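Local atomic coordinates of major extracellular endoglucanase (Xanthomonas campestris pv. campestris, PDB entry 4TUF), a protein that catalyses the endohydrolysis of beta-1,4-glucosidic linkages in cellulose, lichenin and cereal beta-glucans through its family 5 glycoside hydrolase domain. Residues F61-L66 and L133-F138; K94-F99 and K144-V149; A182-L185 and K190-I193; K155-G160 and L276-G281. All blocks are in the same frame, centred on the assembly; numbering follows the deposited sequence.

Contact 1: residues F61-L66 and L133-F138; sequences FCPATL and LADLRF. With 2HP (dihydrogenphosphate ion), chain K; 2HP (dihydrogenphosphate ion), chain G.
Leu66 meets the phenyl ring of Phe138 obliquely, while a dihydrogenphosphate ion lies over one face. O1 of this chain K ion stands 3.8 Å above the ring plane of Phe138, displaced toward the rim. The carbonyl of Leu66 has its O 3.8 Å from Phe138 CZ, and Leu66 CB lies 3.9 Å from Phe138 CE2; the two side chains run past each other in opposite directions. The ring gets there because CG of Phe138 is anti to its backbone N (chi1 176°). The carboxylate of Asp135 is the second flat group. Its OD2 has CB of Pro63 at 3.5 Å, the proline ring crossing at about a right angle, and is hydrogen-bonded to Tyr127 OH. Asp135 OD1 lies 2.8 Å from O1 of the chain G phosphate. Gln131 NE2 hydrogen-bonds to this ion, and Arg67 belongs to both phosphate pockets. No hydrogen bond joins the two segments directly, so the union rests on these apolar and carbon-oxygen contacts. It is a beta-alpha loop of the TIM barrel, following strand 56-61, laid against helix 129-143 with two dihydrogenphosphate ions bound beside the junction.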
loop_
_atom_site.group_PDB
_atom_site.type_symbol
_atom_site.label_atom_id
_atom_site.label_comp_id
_atom_site.label_asym_id
_atom_site.label_seq_id
_atom_site.Cartn_x
_atom_site.Cartn_y
_atom_site.Cartn_z
ATOM N N PHE A 61 -0.548 9.493 -0.781
ATOM C CA PHE A 61 -0.584 10.952 -0.757
ATOM C C PHE A 61 0.847 11.494 -0.776
ATOM O O PHE A 61 1.804 10.737 -0.657
ATOM C CB PHE A 61 -1.334 11.467 0.472
ATOM C CG PHE A 61 -0.622 11.198 1.772
ATOM C CD1 PHE A 61 0.288 12.115 2.287
ATOM C CD2 PHE A 61 -0.857 10.027 2.477
ATOM C CE1 PHE A 61 0.954 11.864 3.479
ATOM C CE2 PHE A 61 -0.197 9.771 3.664
ATOM C CZ PHE A 61 0.711 10.692 4.167
ATOM N N CYS A 62 0.987 12.804 -0.922
ATOM C CA CYS A 62 2.291 13.451 -0.896
ATOM C C CYS A 62 2.169 14.688 -0.019
ATOM O O CYS A 62 1.056 15.147 0.232
ATOM C CB CYS A 62 2.748 13.811 -2.310
ATOM S SG CYS A 62 1.720 15.050 -3.152
ATOM N N PRO A 63 3.300 15.216 0.477
ATOM C CA PRO A 63 3.269 16.408 1.331
ATOM C C PRO A 63 2.502 17.587 0.730
ATOM O O PRO A 63 1.680 18.185 1.425
ATOM C CB PRO A 63 4.747 16.754 1.482
ATOM C CG PRO A 63 5.431 15.439 1.421
ATOM C CD PRO A 63 4.654 14.634 0.410
ATOM N N ALA A 64 2.764 17.907 -0.533
ATOM C CA ALA A 64 2.110 19.037 -1.192
ATOM C C ALA A 64 0.585 18.971 -1.086
ATOM O O ALA A 64 -0.075 19.995 -0.907
ATOM C CB ALA A 64 2.527 19.110 -2.648
ATOM N N THR A 65 0.033 17.766 -1.191
ATOM C CA THR A 65 -1.412 17.568 -1.099
ATOM C C THR A 65 -1.961 18.009 0.263
ATOM O O THR A 65 -3.099 18.478 0.366
ATOM C CB THR A 65 -1.777 16.092 -1.355
ATOM O OG1 THR A 65 -1.511 15.772 -2.725
ATOM C CG2 THR A 65 -3.241 15.824 -1.059
ATOM N N LEU A 66 -1.135 17.883 1.299
ATOM C CA LEU A 66 -1.558 18.190 2.661
ATOM C C LEU A 66 -1.482 19.681 2.985
ATOM O O LEU A 66 -1.898 20.101 4.065
ATOM C CB LEU A 66 -0.710 17.415 3.666
ATOM C CG LEU A 66 -0.549 15.905 3.483
ATOM C CD1 LEU A 66 0.413 15.379 4.533
ATOM C CD2 LEU A 66 -1.894 15.193 3.566
ATOM N N LEU A 133 8.453 13.072 9.514
ATOM C CA LEU A 133 7.742 12.793 10.755
ATOM C C LEU A 133 6.599 13.779 10.980
ATOM O O LEU A 133 5.509 13.384 11.403
ATOM C CB LEU A 133 8.702 12.831 11.938
ATOM C CG LEU A 133 9.821 11.795 11.904
ATOM C CD1 LEU A 133 10.876 12.114 12.945
ATOM C CD2 LEU A 133 9.253 10.410 12.129
ATOM N N ALA A 134 6.838 15.057 10.693
ATOM C CA ALA A 134 5.805 16.065 10.918
ATOM C C ALA A 134 4.588 15.787 10.041
ATOM O O ALA A 134 3.448 15.971 10.463
ATOM C CB ALA A 134 6.345 17.458 10.660
ATOM N N ASP A 135 4.832 15.312 8.826
ATOM C CA ASP A 135 3.740 15.054 7.899
ATOM C C ASP A 135 2.923 13.838 8.337
ATOM O O ASP A 135 1.694 13.859 8.265
ATOM C CB ASP A 135 4.283 14.888 6.476
ATOM C CG ASP A 135 4.726 16.223 5.863
ATOM O OD1 ASP A 135 4.310 17.288 6.383
ATOM O OD2 ASP A 135 5.488 16.214 4.871
ATOM N N LEU A 136 3.600 12.796 8.813
ATOM C CA LEU A 136 2.917 11.660 9.434
ATOM C C LEU A 136 2.044 12.104 10.614
ATOM O O LEU A 136 0.892 11.691 10.729
ATOM C CB LEU A 136 3.929 10.608 9.902
ATOM C CG LEU A 136 4.773 9.912 8.825
ATOM C CD1 LEU A 136 5.750 8.939 9.454
ATOM C CD2 LEU A 136 3.901 9.205 7.798
ATOM N N ARG A 137 2.584 12.942 11.491
ATOM C CA ARG A 137 1.801 13.424 12.622
ATOM C C ARG A 137 0.633 14.273 12.154
ATOM O O ARG A 137 -0.437 14.230 12.756
ATOM C CB ARG A 137 2.659 14.227 13.601
ATOM C CG ARG A 137 3.643 13.400 14.409
ATOM C CD ARG A 137 4.078 14.130 15.677
ATOM N NE ARG A 137 4.700 15.412 15.367
ATOM C CZ ARG A 137 5.991 15.568 15.104
ATOM N NH1 ARG A 137 6.805 14.518 15.121
ATOM N NH2 ARG A 137 6.467 16.774 14.825
ATOM N N PHE A 138 0.835 15.042 11.085
ATOM C CA PHE A 138 -0.233 15.901 10.561
ATOM C C PHE A 138 -1.431 15.074 10.140
ATOM O O PHE A 138 -2.575 15.384 10.467
ATOM C CB PHE A 138 0.243 16.728 9.364
ATOM C CG PHE A 138 -0.846 17.558 8.738
ATOM C CD1 PHE A 138 -1.140 18.818 9.228
ATOM C CD2 PHE A 138 -1.582 17.076 7.666
ATOM C CE1 PHE A 138 -2.136 19.577 8.662
ATOM C CE2 PHE A 138 -2.586 17.835 7.097
ATOM C CZ PHE A 138 -2.863 19.087 7.595
HETATM P P 2HP K . 1.744 20.543 6.095
HETATM O O1 2HP K . 0.326 21.065 6.118
HETATM O O2 2HP K . 1.980 19.745 4.836
HETATM O O3 2HP K . 2.703 21.709 6.139
HETATM O O4 2HP K . 1.968 19.643 7.286
HETATM P P 2HP G . 6.166 20.213 5.512
HETATM O O1 2HP G . 5.547 19.773 6.819
HETATM O O2 2HP G . 6.488 18.999 4.669
HETATM O O3 2HP G . 5.190 21.078 4.747
HETATM O O4 2HP G . 7.424 21.009 5.796
#

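Contact 2: residues K94-F99 and K144-V149; sequences KVIAEF and KNVPYV. With 2HP (dihydrogenphosphate ion), chain E.
Ile96 meets Val146 and Val149 through a single methyl, and that methyl makes up the first shell. Ile96 CG2 lies 3.6 Å from Val149 CG2 and 3.9 Å from Val146 CG1, crossing the first side chain at a slant and the second at about a right angle. The first torsion explains the choice of branch: CG1 sits beside the backbone N (chi1 -75°), which turns CG2 anti to that N and out toward the two valines.

The second shell fixes where the valines stand. Val146 to Val149 form a type I beta turn closed by Val149 N donating to Val146 O at 2.9 Å, which brings both side chains to the same methyl. Asn100, on helix 88-102 like Ile96, accepts from Tyr148 N through OD1, a polar tie between helix and turn beside the apolar one. Leu108 of strand 105-110 also packs on Ile96, while Trp191 lies against Val149.

Farther out, Lys94 points elsewhere: its NZ is 3.4 Å from O3 of the chain E dihydrogenphosphate, in a pocket completed by Lys43 and Asp82. The patch formed by Ile96, Val146 and Val149 contains no hydrogen bond or ion pair. It is wholly apolar and rests on van der Waals packing and burial, leaving the Asn100 bond as the polar tie beside it.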
loop_
_atom_site.group_PDB
_atom_site.type_symbol
_atom_site.label_atom_id
_atom_site.label_comp_id
_atom_site.label_asym_id
_atom_site.label_seq_id
_atom_site.Cartn_x
_atom_site.Cartn_y
_atom_site.Cartn_z
ATOM N N LYS A 94 -12.847 15.174 2.078
ATOM C CA LYS A 94 -14.150 14.732 1.595
ATOM C C LYS A 94 -14.148 13.269 1.130
ATOM O O LYS A 94 -15.146 12.562 1.282
ATOM C CB LYS A 94 -14.610 15.644 0.458
ATOM C CG LYS A 94 -16.107 15.698 0.265
ATOM C CD LYS A 94 -16.485 16.801 -0.709
ATOM C CE LYS A 94 -17.980 17.063 -0.680
ATOM N NZ LYS A 94 -18.404 17.593 0.647
ATOM N N VAL A 95 -13.033 12.820 0.559
ATOM C CA VAL A 95 -12.932 11.446 0.076
ATOM C C VAL A 95 -12.838 10.448 1.233
ATOM O O VAL A 95 -13.519 9.421 1.237
ATOM C CB VAL A 95 -11.717 11.263 -0.860
ATOM C CG1 VAL A 95 -11.483 9.788 -1.142
ATOM C CG2 VAL A 95 -11.936 12.017 -2.163
ATOM N N ILE A 96 -11.997 10.757 2.214
ATOM C CA ILE A 96 -11.862 9.917 3.399
ATOM C C ILE A 96 -13.186 9.849 4.161
ATOM O O ILE A 96 -13.556 8.800 4.695
ATOM C CB ILE A 96 -10.731 10.435 4.310
ATOM C CG1 ILE A 96 -9.377 10.076 3.694
ATOM C CG2 ILE A 96 -10.822 9.837 5.702
ATOM C CD1 ILE A 96 -8.234 10.915 4.200
ATOM N N ALA A 97 -13.913 10.963 4.175
ATOM C CA ALA A 97 -15.219 11.015 4.821
ATOM C C ALA A 97 -16.231 10.124 4.100
ATOM O O ALA A 97 -17.137 9.568 4.727
ATOM C CB ALA A 97 -15.724 12.458 4.887
ATOM N N GLU A 98 -16.073 9.995 2.785
ATOM C CA GLU A 98 -16.986 9.185 1.980
ATOM C C GLU A 98 -16.742 7.698 2.195
ATOM O O GLU A 98 -17.688 6.931 2.384
ATOM C CB GLU A 98 -16.854 9.525 0.494
ATOM C CG GLU A 98 -17.653 8.607 -0.426
ATOM C CD GLU A 98 -19.154 8.744 -0.245
ATOM O OE1 GLU A 98 -19.599 9.730 0.386
ATOM O OE2 GLU A 98 -19.892 7.864 -0.742
ATOM N N PHE A 99 -15.473 7.293 2.153
ATOM C CA PHE A 99 -15.088 5.931 2.510
ATOM C C PHE A 99 -15.619 5.570 3.890
ATOM O O PHE A 99 -16.126 4.470 4.108
ATOM C CB PHE A 99 -13.567 5.770 2.490
ATOM C CG PHE A 99 -12.977 5.713 1.111
ATOM C CD1 PHE A 99 -13.508 4.870 0.148
ATOM C CD2 PHE A 99 -11.890 6.508 0.775
ATOM C CE1 PHE A 99 -12.962 4.819 -1.123
ATOM C CE2 PHE A 99 -11.341 6.461 -0.496
ATOM C CZ PHE A 99 -11.877 5.616 -1.445
ATOM N N LYS A 144 -7.636 11.152 13.038
ATOM C CA LYS A 144 -7.638 10.194 14.145
ATOM C C LYS A 144 -9.036 9.882 14.679
ATOM O O LYS A 144 -9.220 8.896 15.392
ATOM C CB LYS A 144 -6.762 10.697 15.293
ATOM C CG LYS A 144 -7.377 11.803 16.130
ATOM C CD LYS A 144 -6.395 12.286 17.193
ATOM C CE LYS A 144 -6.859 13.588 17.823
ATOM N NZ LYS A 144 -7.266 14.592 16.792
ATOM N N ASN A 145 -10.011 10.718 14.337
ATOM C CA ASN A 145 -11.377 10.532 14.815
ATOM C C ASN A 145 -12.286 9.948 13.745
ATOM O O ASN A 145 -13.473 9.735 13.988
ATOM C CB ASN A 145 -11.958 11.857 15.317
ATOM C CG ASN A 145 -11.318 12.321 16.616
ATOM O OD1 ASN A 145 -11.099 11.527 17.533
ATOM N ND2 ASN A 145 -11.010 13.614 16.697
ATOM N N VAL A 146 -11.728 9.707 12.562
ATOM C CA VAL A 146 -12.458 9.052 11.481
ATOM C C VAL A 146 -12.359 7.533 11.651
ATOM O O VAL A 146 -11.337 6.937 11.313
ATOM C CB VAL A 146 -11.913 9.465 10.094
ATOM C CG1 VAL A 146 -12.727 8.821 8.994
ATOM C CG2 VAL A 146 -11.924 10.974 9.945
ATOM N N PRO A 147 -13.427 6.905 12.171
ATOM C CA PRO A 147 -13.405 5.521 12.667
ATOM C C PRO A 147 -12.849 4.503 11.685
ATOM O O PRO A 147 -12.145 3.592 12.119
ATOM C CB PRO A 147 -14.881 5.224 12.950
ATOM C CG PRO A 147 -15.487 6.543 13.191
ATOM C CD PRO A 147 -14.775 7.490 12.267
ATOM N N TYR A 148 -13.147 4.648 10.396
ATOM C CA TYR A 148 -12.747 3.638 9.419
ATOM C C TYR A 148 -11.364 3.878 8.818
ATOM O O TYR A 148 -10.925 3.126 7.945
ATOM C CB TYR A 148 -13.790 3.535 8.305
ATOM C CG TYR A 148 -14.942 2.637 8.691
ATOM C CD1 TYR A 148 -14.835 1.257 8.575
ATOM C CD2 TYR A 148 -16.123 3.165 9.199
ATOM C CE1 TYR A 148 -15.874 0.428 8.946
ATOM C CE2 TYR A 148 -17.172 2.341 9.568
ATOM C CZ TYR A 148 -17.038 0.974 9.441
ATOM O OH TYR A 148 -18.072 0.150 9.806
ATOM N N VAL A 149 -10.671 4.913 9.283
ATOM C CA VAL A 149 -9.279 5.084 8.896
ATOM C C VAL A 149 -8.421 4.150 9.742
ATOM O O VAL A 149 -8.369 4.255 10.971
ATOM C CB VAL A 149 -8.804 6.525 9.046
ATOM C CG1 VAL A 149 -7.313 6.619 8.759
ATOM C CG2 VAL A 149 -9.572 7.406 8.101
HETATM P P 2HP E . -21.954 16.662 -1.178
HETATM O O1 2HP E . -23.010 16.932 -0.133
HETATM O O2 2HP E . -22.606 16.313 -2.498
HETATM O O3 2HP E . -21.101 17.899 -1.349
HETATM O O4 2HP E . -21.091 15.506 -0.727
#

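Contact 3: residues A182-L185 and K190-I193; sequences AAVL and KWLI
Val184 of helix 173-187 packs on Ile193 and Trp191 within the beta-alpha-beta unit of strands 149-153 and 192-195, where helix 173-187 of the TIM barrel packs on the strand that follows it. Starting at CB, Val184 already touches Ile193, whose CD1 is 3.7 Å away. One bond further, CG1 of Val184 reaches that same Ile193 CD1 at 3.6 Å, and the two side chains meet tip to tip. Val184 CG1 also comes to 4.1 Å from Trp191 CE3, approaching the indole obliquely with the side chains at about a right angle. The other branch, Val184 CG2, turns to the neighbouring helix and lies 3.9 Å from Leu136 CB. Two successive bends in Ile193 (chi1 -53°, chi2 -66°) fold its CD1 over toward the helix, where it can serve as the partner of both Val184 and Leu185. Around this core, Leu152 and Leu154 pack on Val184, and Ala140 and Tyr143 of helix 129-143 close on Trp191. The last piece comes from the next residue of the helix: Leu185 CD2 touches Ile193 CD1 at 4.1 Å. Leu185 CD2 also lies 3.4 Å from the backbone carbonyl Trp191 O.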
loop_
_atom_site.group_PDB
_atom_site.type_symbol
_atom_site.label_atom_id
_atom_site.label_comp_id
_atom_site.label_asym_id
_atom_site.label_seq_id
_atom_site.Cartn_x
_atom_site.Cartn_y
_atom_site.Cartn_z
ATOM N N ALA A 182 6.531 5.959 16.570
ATOM C CA ALA A 182 6.371 6.728 17.800
ATOM C C ALA A 182 5.599 8.024 17.560
ATOM O O ALA A 182 4.735 8.393 18.356
ATOM C CB ALA A 182 7.733 7.031 18.410
ATOM N N ALA A 183 5.913 8.709 16.461
ATOM C CA ALA A 183 5.249 9.957 16.106
ATOM C C ALA A 183 3.753 9.753 15.885
ATOM O O ALA A 183 2.931 10.476 16.451
ATOM C CB ALA A 183 5.888 10.563 14.865
ATOM N N VAL A 184 3.404 8.765 15.064
ATOM C CA VAL A 184 2.007 8.494 14.756
ATOM C C VAL A 184 1.216 8.054 15.992
ATOM O O VAL A 184 0.111 8.539 16.225
ATOM C CB VAL A 184 1.874 7.423 13.658
ATOM C CG1 VAL A 184 0.425 6.983 13.508
ATOM C CG2 VAL A 184 2.404 7.954 12.341
ATOM N N LEU A 185 1.782 7.155 16.794
ATOM C CA LEU A 185 1.047 6.598 17.932
ATOM C C LEU A 185 0.911 7.595 19.085
ATOM O O LEU A 185 0.050 7.445 19.952
ATOM C CB LEU A 185 1.714 5.313 18.428
ATOM C CG LEU A 185 1.622 4.084 17.516
ATOM C CD1 LEU A 185 2.237 2.859 18.189
ATOM C CD2 LEU A 185 0.180 3.805 17.110
ATOM N N LYS A 190 -4.638 4.501 18.487
ATOM C CA LYS A 190 -5.484 3.397 18.041
ATOM C C LYS A 190 -5.275 3.069 16.559
ATOM O O LYS A 190 -6.010 2.266 15.981
ATOM C CB LYS A 190 -6.955 3.725 18.303
ATOM C CG LYS A 190 -7.334 3.671 19.775
ATOM C CD LYS A 190 -8.687 4.295 20.049
ATOM C CE LYS A 190 -9.765 3.655 19.199
ATOM N NZ LYS A 190 -11.130 4.143 19.563
ATOM N N TRP A 191 -4.273 3.693 15.947
ATOM C CA TRP A 191 -3.949 3.426 14.552
ATOM C C TRP A 191 -2.936 2.299 14.401
ATOM O O TRP A 191 -2.061 2.129 15.244
ATOM C CB TRP A 191 -3.400 4.679 13.876
ATOM C CG TRP A 191 -4.451 5.614 13.372
ATOM C CD1 TRP A 191 -5.760 5.664 13.754
ATOM C CD2 TRP A 191 -4.281 6.629 12.378
ATOM N NE1 TRP A 191 -6.416 6.656 13.060
ATOM C CE2 TRP A 191 -5.529 7.262 12.209
ATOM C CE3 TRP A 191 -3.194 7.065 11.613
ATOM C CZ2 TRP A 191 -5.717 8.312 11.309
ATOM C CZ3 TRP A 191 -3.383 8.104 10.718
ATOM C CH2 TRP A 191 -4.633 8.715 10.574
ATOM N N LEU A 192 -3.055 1.544 13.314
ATOM C CA LEU A 192 -2.048 0.553 12.964
ATOM C C LEU A 192 -0.885 1.203 12.220
ATOM O O LEU A 192 -1.055 2.189 11.498
ATOM C CB LEU A 192 -2.653 -0.554 12.102
ATOM C CG LEU A 192 -3.850 -1.319 12.655
ATOM C CD1 LEU A 192 -4.295 -2.359 11.646
ATOM C CD2 LEU A 192 -3.513 -1.967 13.983
ATOM N N ILE A 193 0.301 0.636 12.396
ATOM C CA ILE A 193 1.490 1.108 11.705
ATOM C C ILE A 193 1.919 0.073 10.678
ATOM O O ILE A 193 2.294 -1.045 11.035
ATOM C CB ILE A 193 2.636 1.373 12.693
ATOM C CG1 ILE A 193 2.165 2.305 13.814
ATOM C CG2 ILE A 193 3.842 1.964 11.977
ATOM C CD1 ILE A 193 1.838 3.699 13.337
#

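Contact 4: residues K155-G160 and L276-G281; sequences KNEPHG and LGEFGG
Glu157 and Glu278 face each other as two carboxylates, by similarity the proton donor and the nucleophile of the enzyme. The contacts across the segments are oxygen against oxygen. Glu157 OE2 lies 3.5 Å from Glu278 OE1, with the side chains crossing at about a right angle and the carboxylate planes 44° apart. Asn156 OD1 lies 3.4 Å from Glu278 OE2. Both are pairs of acceptors, so neither is a hydrogen bond; Glu278 reaches them on a chain extended beyond CG.

The polar partners that hold these oxygens lie outside the two segments. Tyr238 OH is hydrogen-bonded to both Glu278 OE1 and Glu157 OE2. Arg58 is a donor shared by the other pair, with NH1 in a salt bridge to Glu278 OE2 and NH2 bonded to Asn156 OD1. His236 ND1 is a further hydrogen-bond partner of Glu157 OE2.

Bonds within 155-160 shape the loop. His159 ND1 donates to Glu157 O at 2.6 Å, nearly straight (163° at the hydrogen) and close to the ring plane. Lys155 NZ donates to Asn156 O at 2.6 Å from above the carbonyl plane, tilted 41° out of it. Both bonds probably steady the backbone around Glu157, the likely proton donor.

The surrounding Tyr238, Arg58 and His236 probably hold the two carboxylates at this spacing. The carboxyl carbons, Glu157 CD and Glu278 CD, are 4.9 Å apart, consistent with the retaining, double-displacement hydrolysis of family 5.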
loop_
_atom_site.group_PDB
_atom_site.type_symbol
_atom_site.label_atom_id
_atom_site.label_comp_id
_atom_site.label_asym_id
_atom_site.label_seq_id
_atom_site.Cartn_x
_atom_site.Cartn_y
_atom_site.Cartn_z
ATOM N N LYS A 155 6.073 4.785 4.932
ATOM C CA LYS A 155 6.837 5.243 3.771
ATOM C C LYS A 155 6.800 4.184 2.675
ATOM O O LYS A 155 7.060 3.005 2.919
ATOM C CB LYS A 155 8.282 5.571 4.175
ATOM C CG LYS A 155 9.342 5.324 3.113
ATOM C CD LYS A 155 9.535 6.539 2.240
ATOM C CE LYS A 155 10.745 6.380 1.332
ATOM N NZ LYS A 155 10.608 5.281 0.345
ATOM N N ASN A 156 6.495 4.598 1.456
ATOM C CA ASN A 156 6.371 3.662 0.353
ATOM C C ASN A 156 7.685 3.200 -0.244
ATOM O O ASN A 156 8.518 4.005 -0.610
ATOM C CB ASN A 156 5.508 4.280 -0.750
ATOM C CG ASN A 156 5.115 3.287 -1.817
ATOM O OD1 ASN A 156 4.342 2.379 -1.575
ATOM N ND2 ASN A 156 5.638 3.471 -3.008
ATOM N N GLU A 157 7.829 1.889 -0.383
ATOM C CA GLU A 157 8.891 1.281 -1.173
ATOM C C GLU A 157 10.340 1.672 -0.912
ATOM O O GLU A 157 11.039 2.106 -1.821
ATOM C CB GLU A 157 8.551 1.350 -2.650
ATOM C CG GLU A 157 7.277 0.599 -2.960
ATOM C CD GLU A 157 7.068 0.383 -4.429
ATOM O OE1 GLU A 157 7.616 1.159 -5.221
ATOM O OE2 GLU A 157 6.351 -0.562 -4.785
ATOM N N PRO A 158 10.821 1.462 0.300
ATOM C CA PRO A 158 12.224 1.737 0.581
ATOM C C PRO A 158 13.095 0.853 -0.289
ATOM O O PRO A 158 12.774 -0.298 -0.510
ATOM C CB PRO A 158 12.365 1.332 2.040
ATOM C CG PRO A 158 11.019 1.539 2.609
ATOM C CD PRO A 158 10.061 1.178 1.523
ATOM N N HIS A 159 14.182 1.400 -0.806
ATOM C CA HIS A 159 15.044 0.620 -1.693
ATOM C C HIS A 159 16.400 1.295 -1.827
ATOM O O HIS A 159 16.685 2.262 -1.127
ATOM C CB HIS A 159 14.400 0.448 -3.069
ATOM C CG HIS A 159 14.085 1.741 -3.755
ATOM N ND1 HIS A 159 13.021 2.540 -3.389
ATOM C CD2 HIS A 159 14.693 2.373 -4.787
ATOM C CE1 HIS A 159 12.993 3.611 -4.161
ATOM N NE2 HIS A 159 13.994 3.532 -5.022
ATOM N N GLY A 160 17.238 0.778 -2.720
ATOM C CA GLY A 160 18.533 1.380 -2.983
ATOM C C GLY A 160 19.455 1.413 -1.782
ATOM O O GLY A 160 19.961 0.381 -1.340
ATOM N N LEU A 276 -0.003 -8.015 1.785
ATOM C CA LEU A 276 0.703 -7.269 0.750
ATOM C C LEU A 276 0.115 -5.866 0.551
ATOM O O LEU A 276 -1.073 -5.711 0.285
ATOM C CB LEU A 276 0.672 -8.041 -0.562
ATOM C CG LEU A 276 1.342 -9.404 -0.502
ATOM C CD1 LEU A 276 1.132 -10.161 -1.805
ATOM C CD2 LEU A 276 2.813 -9.232 -0.196
ATOM N N GLY A 277 0.956 -4.846 0.680
ATOM C CA GLY A 277 0.535 -3.480 0.432
ATOM C C GLY A 277 0.272 -3.221 -1.040
ATOM O O GLY A 277 -0.632 -2.468 -1.398
ATOM N N GLU A 278 1.076 -3.838 -1.898
ATOM C CA GLU A 278 0.877 -3.768 -3.342
ATOM C C GLU A 278 1.244 -5.091 -3.997
ATOM O O GLU A 278 2.324 -5.637 -3.762
ATOM C CB GLU A 278 1.716 -2.648 -3.966
ATOM C CG GLU A 278 1.291 -1.236 -3.604
ATOM C CD GLU A 278 2.169 -0.192 -4.259
ATOM O OE1 GLU A 278 2.878 -0.550 -5.220
ATOM O OE2 GLU A 278 2.158 0.980 -3.820
ATOM N N PHE A 279 0.336 -5.604 -4.816
ATOM C CA PHE A 279 0.643 -6.712 -5.708
ATOM C C PHE A 279 -0.297 -6.638 -6.910
ATOM O O PHE A 279 -1.416 -6.123 -6.804
ATOM C CB PHE A 279 0.516 -8.054 -4.988
ATOM C CG PHE A 279 -0.896 -8.431 -4.643
ATOM C CD1 PHE A 279 -1.514 -7.903 -3.520
ATOM C CD2 PHE A 279 -1.602 -9.321 -5.436
ATOM C CE1 PHE A 279 -2.814 -8.251 -3.201
ATOM C CE2 PHE A 279 -2.901 -9.675 -5.121
ATOM C CZ PHE A 279 -3.509 -9.142 -4.005
ATOM N N GLY A 280 0.156 -7.128 -8.058
ATOM C CA GLY A 280 -0.638 -6.999 -9.265
ATOM C C GLY A 280 0.166 -7.025 -10.543
ATOM O O GLY A 280 1.384 -7.226 -10.527
ATOM N N GLY A 281 -0.526 -6.817 -11.658
ATOM C CA GLY A 281 0.065 -6.961 -12.975
ATOM C C GLY A 281 -1.001 -7.103 -14.045
ATOM O O GLY A 281 -2.191 -7.146 -13.741
#

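In the fold
All four contacts belong to one TIM barrel and are buried, with no exposed touching residue, but their chemistry differs with their place. Contact 4 is the most central, about 7 Å from the chain centre to its own, and is polar, pairing acids at the catalytic end of the strands. Contacts 1, 2 and 3 are centred about 16 to 17 Å out. Contact 1 combines apolar packing with a buried acid beside two phosphate ions; the ion of contact 2 lies off at Lys94, away from its apolar patch. Contact 3 is almost wholly apolar, with one backbone carbonyl against a leucine methyl. It touches contacts 1 and 2, the former also through Arg137 and Ala183, whereas contact 4 touches none of the others.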